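Local coordinates for structural protein VP1 (Trichodysplasia spinulosa-associated polyomavirus, PDB 4U60), which forms the pentameric building block of the viral coat and binds sialylated glycolipid glycans, here the GM1 oligosaccharide, on its outer loops, at residues C[57-62]-C[152-157]; C[91-96]-C[270-275]; C[200-205]-C[233-238]. One frame throughout, in Å; residues are numbered along the deposited sequence. Where two conformers were deposited one is given.

Contact 1 of 3, residues C[57-62]-C[152-157]; sequences QDKPTS and DYSAND. With SIA (N-acetyl-alpha-neuraminic acid), chain G.
Lys59 and Asp152 run side by side and point the same way, the aliphatic part of the lysine lying along the carboxylate. With CG anti to the backbone N (chi1 -173°) and every later torsion extended, the lysine chain passes OD2 of Asp152, which its CD meets at 3.5 Å, and brings CE against OG of Ser154. The ammonium does not close a direct salt bridge, since Lys59 NZ stays 4.3 Å from Asp152 OD2. One water spans the gap, accepting from NZ and donating to OD2 and to Ser154 OG. The other carboxylate oxygen serves the turn of its own segment: Asp152 OD1 takes the backbone N of Ser154 on its anti side, an Asx turn, and OG of Ser154 at 2.7 Å on its syn side. These two bonds orient the carboxylate. A single direct hydrogen bond joins the backbones, from Asp152 N to Asp58 O (2.9 Å).

The loop 57-62 forms one wall of a sialic acid site on the jelly-roll coat protein. Lys59 presents backbone here, its N donating to O10 of the sugar (3.0 Å) and its O accepting from O4 (2.6 Å), while Thr61 lays CG2 near the sugar carboxylate. Asp58, held by Asn148 and by His109 of a neighbouring subunit, has OD1 close to the acetyl methyl C11.

The rigid apolar ring of Pro60 brings CD to 3.3 Å from Asp152 O and sets CG obliquely against the Tyr153 ring. Small enough to fit close, the methyl of Ala155 meets Pro60 O at 3.4 Å, and a second water links that carbonyl to Asp152 O and Ala155 N.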
loop_
_atom_site.group_PDB
_atom_site.type_symbol
_atom_site.label_atom_id
_atom_site.label_comp_id
_atom_site.label_asym_id
_atom_site.label_seq_id
_atom_site.Cartn_x
_atom_site.Cartn_y
_atom_site.Cartn_z
ATOM N N GLN C 57 -27.266 6.989 -27.286
ATOM C CA GLN C 57 -26.493 6.925 -28.520
ATOM C C GLN C 57 -25.086 6.451 -28.178
ATOM O O GLN C 57 -24.078 7.014 -28.619
ATOM C CB GLN C 57 -26.469 8.308 -29.196
ATOM C CG GLN C 57 -27.843 8.837 -29.573
ATOM C CD GLN C 57 -28.527 8.022 -30.666
ATOM O OE1 GLN C 57 -27.867 7.358 -31.481
ATOM N NE2 GLN C 57 -29.851 8.088 -30.713
ATOM N N ASP C 58 -25.015 5.415 -27.350
ATOM C CA ASP C 58 -23.752 4.873 -26.872
ATOM C C ASP C 58 -23.470 3.607 -27.668
ATOM O O ASP C 58 -23.963 2.534 -27.342
ATOM C CB ASP C 58 -23.851 4.628 -25.369
ATOM C CG ASP C 58 -22.544 4.256 -24.728
ATOM O OD1 ASP C 58 -21.531 4.000 -25.416
ATOM O OD2 ASP C 58 -22.541 4.200 -23.471
ATOM N N LYS C 59 -22.722 3.778 -28.749
ATOM C CA LYS C 59 -22.462 2.724 -29.716
ATOM C C LYS C 59 -20.957 2.663 -29.963
ATOM O O LYS C 59 -20.431 3.373 -30.821
ATOM C CB LYS C 59 -23.215 3.017 -31.003
ATOM C CG LYS C 59 -23.148 1.897 -32.013
ATOM C CD LYS C 59 -24.002 2.230 -33.213
ATOM C CE LYS C 59 -23.857 1.149 -34.275
ATOM N NZ LYS C 59 -24.764 1.362 -35.426
ATOM N N PRO C 60 -20.260 1.830 -29.193
ATOM C CA PRO C 60 -18.815 1.764 -29.408
ATOM C C PRO C 60 -18.451 1.345 -30.811
ATOM O O PRO C 60 -19.147 0.533 -31.430
ATOM C CB PRO C 60 -18.335 0.721 -28.375
ATOM C CG PRO C 60 -19.576 0.032 -27.899
ATOM C CD PRO C 60 -20.697 0.988 -28.059
ATOM N N THR C 61 -17.380 1.930 -31.340
ATOM C CA THR C 61 -16.914 1.552 -32.655
ATOM C C THR C 61 -16.369 0.127 -32.608
ATOM O O THR C 61 -16.004 -0.410 -31.537
ATOM C CB THR C 61 -15.820 2.507 -33.152
ATOM O OG1 THR C 61 -14.721 2.511 -32.235
ATOM C CG2 THR C 61 -16.375 3.930 -33.286
ATOM N N SER C 62 -16.310 -0.484 -33.783
ATOM C CA SER C 62 -15.750 -1.813 -33.889
ATOM C C SER C 62 -14.284 -1.795 -33.491
ATOM O O SER C 62 -13.494 -1.003 -34.017
ATOM C CB SER C 62 -15.877 -2.356 -35.306
ATOM O OG SER C 62 -15.476 -3.716 -35.329
ATOM N N ASP C 152 -25.130 -0.114 -27.315
ATOM C CA ASP C 152 -25.468 -0.729 -28.595
ATOM C C ASP C 152 -24.176 -1.303 -29.169
ATOM O O ASP C 152 -23.275 -0.556 -29.538
ATOM C CB ASP C 152 -26.042 0.365 -29.499
ATOM C CG ASP C 152 -26.318 -0.088 -30.926
ATOM O OD1 ASP C 152 -26.071 -1.246 -31.303
ATOM O OD2 ASP C 152 -26.757 0.791 -31.694
ATOM N N TYR C 153 -24.092 -2.628 -29.214
ATOM C CA TYR C 153 -22.905 -3.348 -29.680
ATOM C C TYR C 153 -22.964 -3.721 -31.161
ATOM O O TYR C 153 -22.102 -4.478 -31.656
ATOM C CB TYR C 153 -22.709 -4.618 -28.830
ATOM C CG TYR C 153 -22.432 -4.298 -27.380
ATOM C CD1 TYR C 153 -21.188 -3.823 -26.978
ATOM C CD2 TYR C 153 -23.411 -4.442 -26.408
ATOM C CE1 TYR C 153 -20.929 -3.509 -25.653
ATOM C CE2 TYR C 153 -23.159 -4.148 -25.072
ATOM C CZ TYR C 153 -21.913 -3.663 -24.694
ATOM O OH TYR C 153 -21.655 -3.348 -23.369
ATOM N N SER C 154 -23.929 -3.169 -31.897
ATOM C CA SER C 154 -24.151 -3.603 -33.284
ATOM C C SER C 154 -23.105 -3.156 -34.319
ATOM O O SER C 154 -23.185 -3.587 -35.478
ATOM C CB SER C 154 -25.549 -3.210 -33.744
ATOM O OG SER C 154 -25.676 -1.817 -33.888
ATOM N N ALA C 155 -22.142 -2.316 -33.942
ATOM C CA ALA C 155 -21.040 -2.025 -34.862
ATOM C C ALA C 155 -20.133 -3.257 -35.058
ATOM O O ALA C 155 -19.336 -3.301 -35.993
ATOM C CB ALA C 155 -20.235 -0.830 -34.369
ATOM N N ASN C 156 -20.236 -4.242 -34.166
ATOM C CA ASN C 156 -19.410 -5.446 -34.245
ATOM C C ASN C 156 -20.242 -6.670 -33.906
ATOM O O ASN C 156 -20.405 -7.013 -32.739
ATOM C CB ASN C 156 -18.165 -5.356 -33.336
ATOM C CG ASN C 156 -17.239 -6.555 -33.492
ATOM O OD1 ASN C 156 -17.510 -7.473 -34.289
ATOM N ND2 ASN C 156 -16.142 -6.560 -32.743
ATOM N N ASP C 157 -20.759 -7.340 -34.935
ATOM C CA ASP C 157 -21.613 -8.503 -34.701
ATOM C C ASP C 157 -20.829 -9.763 -34.290
ATOM O O ASP C 157 -21.433 -10.813 -34.075
ATOM C CB ASP C 157 -22.513 -8.795 -35.922
ATOM C CG ASP C 157 -21.735 -9.174 -37.171
ATOM O OD1 ASP C 157 -20.566 -9.601 -37.100
ATOM O OD2 ASP C 157 -22.301 -9.062 -38.277
HETATM C C1 SIA G . -17.666 7.513 -34.755
HETATM C C2 SIA G . -19.071 7.969 -34.382
HETATM C C3 SIA G . -19.968 6.754 -34.122
HETATM C C4 SIA G . -19.745 6.068 -32.767
HETATM C C5 SIA G . -19.638 7.072 -31.629
HETATM C C6 SIA G . -18.649 8.179 -32.002
HETATM C C7 SIA G . -18.476 9.272 -30.948
HETATM C C8 SIA G . -17.583 10.420 -31.444
HETATM C C9 SIA G . -16.939 11.245 -30.317
HETATM C C10 SIA G . -20.015 6.105 -29.387
HETATM C C11 SIA G . -19.395 5.479 -28.157
HETATM N N5 SIA G . -19.184 6.445 -30.378
HETATM O O1A SIA G . -17.520 6.483 -35.464
HETATM O O1B SIA G . -16.660 8.170 -34.380
HETATM O O4 SIA G . -20.875 5.175 -32.588
HETATM O O6 SIA G . -19.081 8.811 -33.229
HETATM O O7 SIA G . -19.740 9.773 -30.537
HETATM O O8 SIA G . -16.533 9.894 -32.243
HETATM O O9 SIA G . -15.828 10.534 -29.722
HETATM O O10 SIA G . -21.223 6.248 -29.474
HETATM O O HOH W 1 -27.428 0.824 -34.215
HETATM O O HOH W 2 -21.295 -1.059 -31.389
HETATM O O HOH W 3 -16.719 -5.046 -37.467
#

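Contact 2 of 3, residues C[91-96]-C[270-275]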
loop_
_atom_site.group_PDB
_atom_site.type_symbol
_atom_site.label_atom_id
_atom_site.label_comp_id
_atom_site.label_asym_id
_atom_site.label_seq_id
_atom_site.Cartn_x
_atom_site.Cartn_y
_atom_site.Cartn_z
ATOM N N GLU C 91 -7.425 -33.256 -12.235
ATOM C CA GLU C 91 -7.730 -32.255 -11.218
ATOM C C GLU C 91 -6.618 -31.211 -11.258
ATOM O O GLU C 91 -5.460 -31.560 -11.137
ATOM C CB GLU C 91 -7.738 -32.940 -9.862
ATOM C CG GLU C 91 -8.003 -32.045 -8.671
ATOM C CD GLU C 91 -7.853 -32.780 -7.358
ATOM O OE1 GLU C 91 -7.499 -33.983 -7.374
ATOM O OE2 GLU C 91 -8.095 -32.157 -6.298
ATOM N N ALA C 92 -6.985 -29.946 -11.456
ATOM C CA ALA C 92 -6.008 -28.858 -11.482
ATOM C C ALA C 92 -5.619 -28.513 -10.044
ATOM O O ALA C 92 -6.453 -28.141 -9.253
ATOM C CB ALA C 92 -6.596 -27.643 -12.179
ATOM N N VAL C 93 -4.336 -28.661 -9.729
ATOM C CA VAL C 93 -3.836 -28.542 -8.362
ATOM C C VAL C 93 -3.306 -27.127 -8.083
ATOM O O VAL C 93 -3.528 -26.582 -7.019
ATOM C CB VAL C 93 -2.675 -29.524 -8.133
ATOM C CG1 VAL C 93 -2.089 -29.363 -6.736
ATOM C CG2 VAL C 93 -3.124 -30.964 -8.365
ATOM N N SER C 94 -2.607 -26.568 -9.054
ATOM C CA SER C 94 -1.943 -25.276 -8.881
ATOM C C SER C 94 -1.611 -24.666 -10.217
ATOM O O SER C 94 -1.534 -25.366 -11.233
ATOM C CB SER C 94 -0.648 -25.460 -8.060
ATOM O OG SER C 94 0.281 -26.314 -8.715
ATOM N N VAL C 95 -1.366 -23.352 -10.196
ATOM C CA VAL C 95 -0.960 -22.627 -11.397
ATOM C C VAL C 95 0.122 -21.621 -11.038
ATOM O O VAL C 95 0.036 -20.963 -9.994
ATOM C CB VAL C 95 -2.143 -21.926 -12.094
ATOM C CG1 VAL C 95 -2.865 -20.958 -11.151
ATOM C CG2 VAL C 95 -1.681 -21.226 -13.366
ATOM N N LYS C 96 1.126 -21.523 -11.898
ATOM C CA LYS C 96 2.082 -20.409 -11.882
ATOM C C LYS C 96 1.695 -19.556 -13.078
ATOM O O LYS C 96 1.687 -20.019 -14.209
ATOM C CB LYS C 96 3.519 -20.911 -12.001
ATOM C CG LYS C 96 3.915 -21.891 -10.906
ATOM C CD LYS C 96 5.365 -22.344 -11.004
ATOM C CE LYS C 96 6.347 -21.289 -10.526
ATOM N NZ LYS C 96 7.758 -21.654 -10.805
ATOM N N ASN C 270 1.373 -22.013 -16.205
ATOM C CA ASN C 270 1.892 -23.366 -16.042
ATOM C C ASN C 270 1.046 -24.034 -14.975
ATOM O O ASN C 270 1.109 -23.672 -13.803
ATOM C CB ASN C 270 3.377 -23.358 -15.652
ATOM C CG ASN C 270 3.986 -24.756 -15.614
ATOM O OD1 ASN C 270 4.752 -25.141 -16.499
ATOM N ND2 ASN C 270 3.646 -25.521 -14.588
ATOM N N ILE C 271 0.241 -24.996 -15.399
ATOM C CA ILE C 271 -0.751 -25.619 -14.541
ATOM C C ILE C 271 -0.378 -27.074 -14.274
ATOM O O ILE C 271 -0.102 -27.838 -15.198
ATOM C CB ILE C 271 -2.151 -25.532 -15.188
ATOM C CG1 ILE C 271 -2.526 -24.062 -15.394
ATOM C CG2 ILE C 271 -3.171 -26.266 -14.343
ATOM C CD1 ILE C 271 -3.601 -23.822 -16.416
ATOM N N LEU C 272 -0.354 -27.433 -13.000
ATOM C CA LEU C 272 -0.080 -28.794 -12.564
ATOM C C LEU C 272 -1.392 -29.506 -12.347
ATOM O O LEU C 272 -2.260 -28.972 -11.667
ATOM C CB LEU C 272 0.714 -28.755 -11.261
ATOM C CG LEU C 272 1.067 -30.106 -10.658
ATOM C CD1 LEU C 272 2.134 -30.778 -11.497
ATOM C CD2 LEU C 272 1.530 -29.941 -9.215
ATOM N N LEU C 273 -1.536 -30.705 -12.922
ATOM C CA LEU C 273 -2.758 -31.509 -12.754
ATOM C C LEU C 273 -2.421 -32.905 -12.302
ATOM O O LEU C 273 -1.320 -33.416 -12.571
ATOM C CB LEU C 273 -3.574 -31.602 -14.043
ATOM C CG LEU C 273 -3.989 -30.255 -14.635
ATOM C CD1 LEU C 273 -3.062 -29.916 -15.791
ATOM C CD2 LEU C 273 -5.419 -30.256 -15.118
ATOM N N ARG C 274 -3.381 -33.527 -11.626
ATOM C CA ARG C 274 -3.211 -34.854 -11.089
ATOM C C ARG C 274 -4.456 -35.673 -11.365
ATOM O O ARG C 274 -5.545 -35.128 -11.551
ATOM C CB ARG C 274 -2.926 -34.810 -9.585
ATOM C CG ARG C 274 -4.093 -34.354 -8.722
ATOM C CD ARG C 274 -3.708 -34.264 -7.261
ATOM N NE ARG C 274 -4.773 -33.682 -6.447
ATOM C CZ ARG C 274 -4.620 -33.223 -5.197
ATOM N NH1 ARG C 274 -3.446 -33.273 -4.589
ATOM N NH2 ARG C 274 -5.650 -32.718 -4.541
ATOM N N LYS C 275 -4.289 -36.987 -11.385
ATOM C CA LYS C 275 -5.409 -37.874 -11.631
ATOM C C LYS C 275 -6.227 -38.083 -10.369
ATOM O O LYS C 275 -5.683 -38.434 -9.320
ATOM C CB LYS C 275 -4.935 -39.230 -12.147
ATOM C CG LYS C 275 -4.451 -39.208 -13.580
ATOM C CD LYS C 275 -4.019 -40.597 -14.030
ATOM C CE LYS C 275 -3.314 -40.534 -15.379
ATOM N NZ LYS C 275 -2.776 -41.862 -15.779
HETATM O O HOH W 4 1.766 -25.016 -10.880
#
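Strands 91-96 and 270-275 pair antiparallel, their short axes 142° apart, with Glu91-Arg274, Ser94-Leu272 and Lys96-Asn270 as hydrogen-bonded pairs and a classic beta bulge where Val93 and Ser94 both face Leu272. Glu91 and Arg274 carry the polar end. Both chains are extended and lie side by side, and the arginine grips the carboxylate side-on: NE reaches Glu91 OE1 at 2.9 Å and NH2 reaches OE2 at 3.1 Å. The oxygens lie near the guanidinium plane, but the nitrogens approach from above the carboxylate plane, the two planes being 63° apart. Glu91 is further engaged by Arg276 and by the backbone N of Gly234, so this buried acid has several donors, which would probably keep it ionised.

Val93, inside the bulge, crosses the arginine at about a right angle. Its beta-branch puts the methyl CG2 against CG and CD of Arg274, 3.5 Å from CD, and over one guanidinium face. Beyond it, Ser94 OG lies 3.6 Å from Leu272 CB, and a water joins that hydroxyl to Asn270 O. Apolar residues fill the other face of the sheet. Val95 turns CG2 anti to its backbone N (chi1 57° for CG1), alongside Ile271 CG1 at 3.6 Å, while Leu273 CD2 lies 4.1 Å from Ala92 CB. Trp90, Leu242 and Val244 continue this packing, as expected within the antiparallel beta sheet of a viral jelly roll.

Contact 3 of 3, residues C[200-205]-C[233-238]. With EDO (1,2-ethanediol), chain S.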
loop_
_atom_site.group_PDB
_atom_site.type_symbol
_atom_site.label_atom_id
_atom_site.label_comp_id
_atom_site.label_asym_id
_atom_site.label_seq_id
_atom_site.Cartn_x
_atom_site.Cartn_y
_atom_site.Cartn_z
ATOM N N ASN C 200 -16.548 -25.033 -10.081
ATOM C CA ASN C 200 -15.483 -25.812 -10.651
ATOM C C ASN C 200 -14.443 -24.956 -11.391
ATOM O O ASN C 200 -13.720 -25.457 -12.231
ATOM C CB ASN C 200 -16.128 -26.841 -11.596
ATOM C CG ASN C 200 -15.206 -27.991 -11.935
ATOM O OD1 ASN C 200 -14.407 -28.439 -11.110
ATOM N ND2 ASN C 200 -15.344 -28.506 -13.164
ATOM N N THR C 201 -14.364 -23.672 -11.038
ATOM C CA THR C 201 -13.366 -22.724 -11.553
ATOM C C THR C 201 -12.862 -21.878 -10.399
ATOM O O THR C 201 -13.610 -21.561 -9.482
ATOM C CB THR C 201 -13.979 -21.827 -12.650
ATOM O OG1 THR C 201 -14.280 -22.652 -13.797
ATOM C CG2 THR C 201 -13.073 -20.648 -13.037
ATOM N N ARG C 202 -11.605 -21.492 -10.439
ATOM C CA ARG C 202 -11.098 -20.481 -9.512
ATOM C C ARG C 202 -10.800 -19.246 -10.325
ATOM O O ARG C 202 -10.170 -19.335 -11.376
ATOM C CB ARG C 202 -9.817 -20.959 -8.843
ATOM C CG ARG C 202 -9.896 -22.350 -8.252
ATOM C CD ARG C 202 -10.991 -22.491 -7.198
ATOM N NE ARG C 202 -10.926 -23.843 -6.678
ATOM C CZ ARG C 202 -11.819 -24.806 -6.883
ATOM N NH1 ARG C 202 -12.986 -24.591 -7.506
ATOM N NH2 ARG C 202 -11.543 -25.998 -6.419
ATOM N N TYR C 203 -11.237 -18.088 -9.856
ATOM C CA TYR C 203 -10.909 -16.832 -10.549
ATOM C C TYR C 203 -10.428 -15.764 -9.566
ATOM O O TYR C 203 -10.769 -15.784 -8.381
ATOM C CB TYR C 203 -12.084 -16.287 -11.401
ATOM C CG TYR C 203 -13.361 -16.010 -10.641
ATOM C CD1 TYR C 203 -13.550 -14.812 -9.947
ATOM C CD2 TYR C 203 -14.396 -16.939 -10.634
ATOM C CE1 TYR C 203 -14.733 -14.566 -9.255
ATOM C CE2 TYR C 203 -15.580 -16.708 -9.958
ATOM C CZ TYR C 203 -15.744 -15.530 -9.264
ATOM O OH TYR C 203 -16.905 -15.293 -8.580
ATOM N N TYR C 204 -9.581 -14.879 -10.087
ATOM C CA TYR C 204 -8.907 -13.853 -9.292
ATOM C C TYR C 204 -8.853 -12.628 -10.148
ATOM O O TYR C 204 -8.381 -12.689 -11.277
ATOM C CB TYR C 204 -7.463 -14.269 -8.910
ATOM C CG TYR C 204 -7.346 -15.682 -8.407
ATOM C CD1 TYR C 204 -7.362 -16.757 -9.297
ATOM C CD2 TYR C 204 -7.228 -15.953 -7.063
ATOM C CE1 TYR C 204 -7.283 -18.066 -8.848
ATOM C CE2 TYR C 204 -7.130 -17.274 -6.605
ATOM C CZ TYR C 204 -7.157 -18.318 -7.509
ATOM O OH TYR C 204 -7.056 -19.644 -7.106
ATOM N N GLY C 205 -9.257 -11.487 -9.596
ATOM C CA GLY C 205 -9.241 -10.262 -10.379
ATOM C C GLY C 205 -8.999 -9.015 -9.549
ATOM O O GLY C 205 -9.229 -8.992 -8.334
ATOM N N VAL C 233 -9.863 -30.052 -2.897
ATOM C CA VAL C 233 -10.216 -30.486 -4.249
ATOM C C VAL C 233 -10.042 -29.341 -5.235
ATOM O O VAL C 233 -10.571 -28.267 -5.014
ATOM C CB VAL C 233 -11.678 -30.988 -4.320
ATOM C CG1 VAL C 233 -11.967 -31.561 -5.698
ATOM C CG2 VAL C 233 -11.934 -32.038 -3.246
ATOM N N GLY C 234 -9.313 -29.599 -6.320
ATOM C CA GLY C 234 -9.103 -28.628 -7.387
ATOM C C GLY C 234 -10.200 -28.736 -8.437
ATOM O O GLY C 234 -11.002 -29.678 -8.403
ATOM N N PRO C 235 -10.211 -27.815 -9.413
ATOM C CA PRO C 235 -11.130 -27.957 -10.546
ATOM C C PRO C 235 -10.972 -29.332 -11.225
ATOM O O PRO C 235 -9.846 -29.790 -11.430
ATOM C CB PRO C 235 -10.704 -26.831 -11.476
ATOM C CG PRO C 235 -10.119 -25.789 -10.571
ATOM C CD PRO C 235 -9.382 -26.595 -9.531
ATOM N N LEU C 236 -12.091 -29.965 -11.544
ATOM C CA LEU C 236 -12.120 -31.298 -12.183
ATOM C C LEU C 236 -12.497 -31.118 -13.646
ATOM O O LEU C 236 -13.497 -30.481 -13.965
ATOM C CB LEU C 236 -13.074 -32.218 -11.446
ATOM C CG LEU C 236 -12.720 -32.463 -9.972
ATOM C CD1 LEU C 236 -13.847 -33.216 -9.280
ATOM C CD2 LEU C 236 -11.423 -33.239 -9.820
ATOM N N CYS C 237 -11.626 -31.598 -14.529
ATOM C CA CYS C 237 -11.700 -31.269 -15.938
ATOM C C CYS C 237 -12.670 -32.154 -16.707
ATOM O O CYS C 237 -12.330 -33.271 -17.145
ATOM C CB CYS C 237 -10.294 -31.328 -16.539
ATOM S SG CYS C 237 -9.251 -30.016 -15.848
ATOM N N LYS C 238 -13.883 -31.629 -16.864
ATOM C CA LYS C 238 -14.968 -32.349 -17.505
ATOM C C LYS C 238 -14.660 -32.570 -18.976
ATOM O O LYS C 238 -14.207 -31.652 -19.675
ATOM C CB LYS C 238 -16.267 -31.578 -17.323
ATOM C CG LYS C 238 -16.727 -31.527 -15.871
ATOM C CD LYS C 238 -17.957 -30.651 -15.699
ATOM C CE LYS C 238 -18.442 -30.666 -14.250
ATOM N NZ LYS C 238 -19.640 -29.811 -14.040
HETATM C C1 EDO S . -13.904 -28.160 -7.733
HETATM O O1 EDO S . -13.820 -27.624 -6.407
HETATM C C2 EDO S . -14.480 -29.579 -7.718
HETATM O O2 EDO S . -15.449 -29.757 -8.769
#
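The guanidinium of Arg202 has Pro235 over one face, CD lying 3.8 Å above the plane and offset toward the rim, while Val233 O and O1 of a bound ethanediol lie at its edge. NH2 is 2.8 Å from Val233 O and donates to ethanediol O1 at 2.8 Å; NH1 adds a weak bond to the same oxygen. A bend at chi2 (-59°) turns the long chain back across the proline, whose compact apolar ring packs against the guanidinium face. NE is held by Leu227 O, which further fixes the group.

The amide of Asn200 reads the backbone of Leu236 at both polar atoms. OD1 accepts from Leu236 N at 2.8 Å, and ND2 donates to Leu236 O, also at 2.8 Å, with that acceptor close to the amide plane. Asparagine suits the place because one short side chain supplies both an acceptor and a donor, as a neighbouring strand would. OD1 also receives O2 of the ethanediol at 2.9 Å; this diol, probably from the crystallisation liquor, thus spans from Asn200 to Arg202. ND2 has a second acceptor in Glu138, which also pairs with Lys238.

The loop 233-238 lies against strand 86-99, through a backbone bond from Ala92 N to Pro235 O and another between Cys237 and Trp90, whereas strand 201-208 pairs with strand 129-136 and, at Tyr204 and Gly205, continues its sheet into a neighbouring subunit.

In the fold
From the N terminus, the chain first passes strand 12-29 and then residues 57-62, which meet 152-157 to complete contact 1. Before that loop closes, strand 86-99 supplies 91-96, paired only when 270-275 returns near the C terminus, so contacts 1 and 2 cross along the sequence. Contact 3 opens and closes within the long span of contact 2. It touches contact 2 directly, their centres about 10 Å apart, as Gly234 and Pro235 meet Glu91 and Ala92. Contact 1 lies on the opposite side of the chain's centre, joining the sugar-binding loop 57-62 to the loop between strands 141-144 and 177-179; contacts 2 and 3 tie strands and a connecting loop of the jelly-roll.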